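PDB 4C65: ochratoxinase from Aspergillus niger, which hydrolyses ochratoxin A to ochratoxin alpha and L-phenylalanine as a zinc-dependent carboxypeptidase of the amidohydrolase superfamily. Local coordinates for residues A[244-249]-A[253-258]. Sequence-based numbering, arbitrary orientation.
Sequences AHVHGK and MAAIKA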
ATOM      1  N   ALA A 244     -31.057  -1.486 -15.944  1.00 16.35           N
ATOM      2  CA  ALA A 244     -30.714  -0.131 -15.579  1.00 16.63           C
ATOM      3  C   ALA A 244     -31.745   0.491 -14.640  1.00 16.78           C
ATOM      4  O   ALA A 244     -32.923   0.574 -14.979  1.00 16.80           O
ATOM      5  CB  ALA A 244     -30.622   0.705 -16.835  1.00 17.50           C
ATOM      6  N   HIS A 245     -31.275   0.922 -13.465  1.00 16.66           N
ATOM      7  CA  HIS A 245     -32.005   1.809 -12.579  1.00 16.99           C
ATOM      8  C   HIS A 245     -32.147   3.161 -13.260  1.00 17.44           C
ATOM      9  O   HIS A 245     -31.160   3.862 -13.464  1.00 17.70           O
ATOM     10  CB  HIS A 245     -31.252   1.913 -11.257  1.00 17.41           C
ATOM     11  CG  HIS A 245     -31.697   3.024 -10.367  1.00 18.64           C
ATOM     12  ND1 HIS A 245     -32.403   2.792  -9.211  1.00 19.19           N
ATOM     13  CD2 HIS A 245     -31.459   4.360 -10.399  1.00 19.97           C
ATOM     14  CE1 HIS A 245     -32.631   3.939  -8.594  1.00 20.30           C
ATOM     15  NE2 HIS A 245     -32.058   4.907  -9.289  1.00 20.81           N
ATOM     16  N   VAL A 246     -33.375   3.524 -13.627  1.00 17.54           N
ATOM     17  CA  VAL A 246     -33.667   4.829 -14.264  1.00 18.59           C
ATOM     18  C   VAL A 246     -34.939   5.498 -13.743  1.00 19.38           C
ATOM     19  O   VAL A 246     -35.988   4.861 -13.595  1.00 19.54           O
ATOM     20  CB  VAL A 246     -33.780   4.705 -15.803  1.00 18.51           C
ATOM     21  CG1 VAL A 246     -32.416   4.482 -16.424  1.00 18.18           C
ATOM     22  CG2 VAL A 246     -34.721   3.582 -16.203  1.00 17.86           C
ATOM     23  N   HIS A 247     -34.856   6.789 -13.478  1.00 20.37           N
ATOM     24  CA  HIS A 247     -36.033   7.564 -13.121  1.00 21.31           C
ATOM     25  C   HIS A 247     -36.261   8.617 -14.193  1.00 22.23           C
ATOM     26  O   HIS A 247     -37.195   8.498 -15.001  1.00 22.46           O
ATOM     27  CB  HIS A 247     -35.869   8.205 -11.732  1.00 22.06           C
ATOM     28  CG  HIS A 247     -35.998   7.231 -10.600  1.00 21.34           C
ATOM     29  ND1 HIS A 247     -37.190   6.611 -10.282  1.00 21.31           N
ATOM     30  CD2 HIS A 247     -35.090   6.757  -9.720  1.00 20.74           C
ATOM     31  CE1 HIS A 247     -37.005   5.792  -9.265  1.00 20.58           C
ATOM     32  NE2 HIS A 247     -35.740   5.866  -8.901  1.00 20.29           N
ATOM     33  N   GLY A 248     -35.410   9.634 -14.219  1.00 22.75           N
ATOM     34  CA  GLY A 248     -35.567  10.719 -15.173  1.00 23.88           C
ATOM     35  C   GLY A 248     -35.431  10.244 -16.605  1.00 23.43           C
ATOM     36  O   GLY A 248     -34.736   9.271 -16.877  1.00 21.98           O
ATOM     37  N   LYS A 249     -36.073  10.962 -17.528  1.00 24.75           N
ATOM     38  CA  LYS A 249     -36.007  10.618 -18.943  1.00 24.71           C
ATOM     39  C   LYS A 249     -34.566  10.623 -19.515  1.00 24.30           C
ATOM     40  O   LYS A 249     -34.217   9.752 -20.323  1.00 23.36           O
ATOM     41  CB  LYS A 249     -36.898  11.544 -19.762  1.00 26.49           C
ATOM     42  CG  LYS A 249     -37.162  10.981 -21.136  1.00 26.64           C
ATOM     43  CD  LYS A 249     -38.250  11.711 -21.890  1.00 28.53           C
ATOM     44  CE  LYS A 249     -38.196  11.283 -23.351  1.00 28.81           C
ATOM     45  NZ  LYS A 249     -39.316  11.869 -24.115  1.00 30.48           N
ATOM     46  N   MET A 253     -33.358   7.346 -21.492  1.00 21.71           N
ATOM     47  CA  MET A 253     -32.919   7.386 -22.888  1.00 22.47           C
ATOM     48  C   MET A 253     -31.462   6.955 -23.046  1.00 21.94           C
ATOM     49  O   MET A 253     -31.124   6.269 -24.001  1.00 21.88           O
ATOM     50  CB  MET A 253     -33.128   8.777 -23.485  1.00 24.14           C
ATOM     51  CG  MET A 253     -34.592   9.205 -23.542  1.00 25.12           C
ATOM     52  SD  MET A 253     -35.575   8.160 -24.633  1.00 25.06           S
ATOM     53  CE  MET A 253     -35.091   8.892 -26.191  1.00 26.43           C
ATOM     54  N   ALA A 254     -30.610   7.338 -22.117  1.00 21.77           N
ATOM     55  CA  ALA A 254     -29.222   6.932 -22.214  1.00 21.62           C
ATOM     56  C   ALA A 254     -29.101   5.411 -22.057  1.00 20.49           C
ATOM     57  O   ALA A 254     -28.293   4.774 -22.741  1.00 20.22           O
ATOM     58  CB  ALA A 254     -28.372   7.654 -21.178  1.00 21.90           C
ATOM     59  N   ALA A 255     -29.911   4.830 -21.175  1.00 19.76           N
ATOM     60  CA  ALA A 255     -29.870   3.384 -20.944  1.00 18.70           C
ATOM     61  C   ALA A 255     -30.351   2.655 -22.191  1.00 19.20           C
ATOM     62  O   ALA A 255     -29.793   1.642 -22.572  1.00 18.84           O
ATOM     63  CB  ALA A 255     -30.705   3.012 -19.747  1.00 18.01           C
ATOM     64  N   ILE A 256     -31.377   3.183 -22.838  1.00 20.15           N
ATOM     65  CA  ILE A 256     -31.934   2.559 -24.039  1.00 20.71           C
ATOM     66  C   ILE A 256     -30.948   2.618 -25.212  1.00 21.59           C
ATOM     67  O   ILE A 256     -30.646   1.604 -25.830  1.00 21.57           O
ATOM     68  CB  ILE A 256     -33.264   3.238 -24.431  1.00 21.61           C
ATOM     69  CG1 ILE A 256     -34.337   2.856 -23.398  1.00 21.02           C
ATOM     70  CG2 ILE A 256     -33.675   2.856 -25.854  1.00 22.01           C
ATOM     71  CD1 ILE A 256     -35.670   3.552 -23.602  1.00 22.07           C
ATOM     72  N   LYS A 257     -30.414   3.800 -25.460  1.00 22.61           N
ATOM     73  CA  LYS A 257     -29.368   4.006 -26.453  1.00 23.80           C
ATOM     74  C   LYS A 257     -28.170   3.081 -26.277  1.00 22.27           C
ATOM     75  O   LYS A 257     -27.681   2.540 -27.245  1.00 22.10           O
ATOM     76  CB  LYS A 257     -28.908   5.441 -26.357  1.00 25.95           C
ATOM     77  CG  LYS A 257     -28.180   6.019 -27.514  1.00 28.70           C
ATOM     78  CD  LYS A 257     -27.706   7.444 -27.187  1.00 31.21           C
ATOM     79  CE  LYS A 257     -26.571   8.009 -28.055  1.00 33.85           C
ATOM     80  NZ  LYS A 257     -26.439   7.354 -29.386  1.00 35.25           N
ATOM     81  N   ALA A 258     -27.733   2.872 -25.038  1.00 20.90           N
ATOM     82  CA  ALA A 258     -26.573   2.020 -24.739  1.00 20.05           C
ATOM     83  C   ALA A 258     -26.817   0.538 -25.008  1.00 19.24           C
ATOM     84  O   ALA A 258     -25.867  -0.195 -25.267  1.00 18.82           O
ATOM     85  CB  ALA A 258     -26.153   2.197 -23.298  1.00 19.58           C
TER
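Ala255 packs its methyl group against Ala244 and Val246, joining strand 242-246 to helix 249-258 in the first half of a beta-alpha-beta unit of the TIM barrel, which strand 262-263 completes. The apolar part of the contact converges on one atom: Ala255 CB lies 3.7 Å from Ala244 CB and 4.0 Å from Val246 CG1. Both strand residues direct their CB toward the helix, as expected for positions two apart on one face of a strand. Val246 delivers CG1 by setting it anti to its own carbonyl carbon (chi1 -72°). The two alanine methyls meet directly, and the CA atoms of Ala244 and Ala255 are 6.5 Å apart. Leu263 of the following strand touches all three side chains and extends this apolar layer.

His245, whose CB points away from the helix, is a ligand of the second zinc ion. The same strand therefore presents one face to the helix and the other to the metal centre.

The polar part is backbone hydrogen bonding in the first turn of the helix, just after Gly248 at the N-cap. Met253 N donates to Lys249 O over 2.8 Å, and the N-H...O angle of 171° shows a nearly straight bond.

Side-chain packing along this turn pairs Lys249 with Met253, which run side by side in the same direction. The lysine chain is extended beyond CG, and its NZ forms salt bridges with Asp270 and Glu272. Met253 instead bends at chi2 and chi3, and it also touches Leu276 of helix 271-280. The aliphatic contact between the pair is made by Lys249 CG and Met253 CG, 3.9 Å apart.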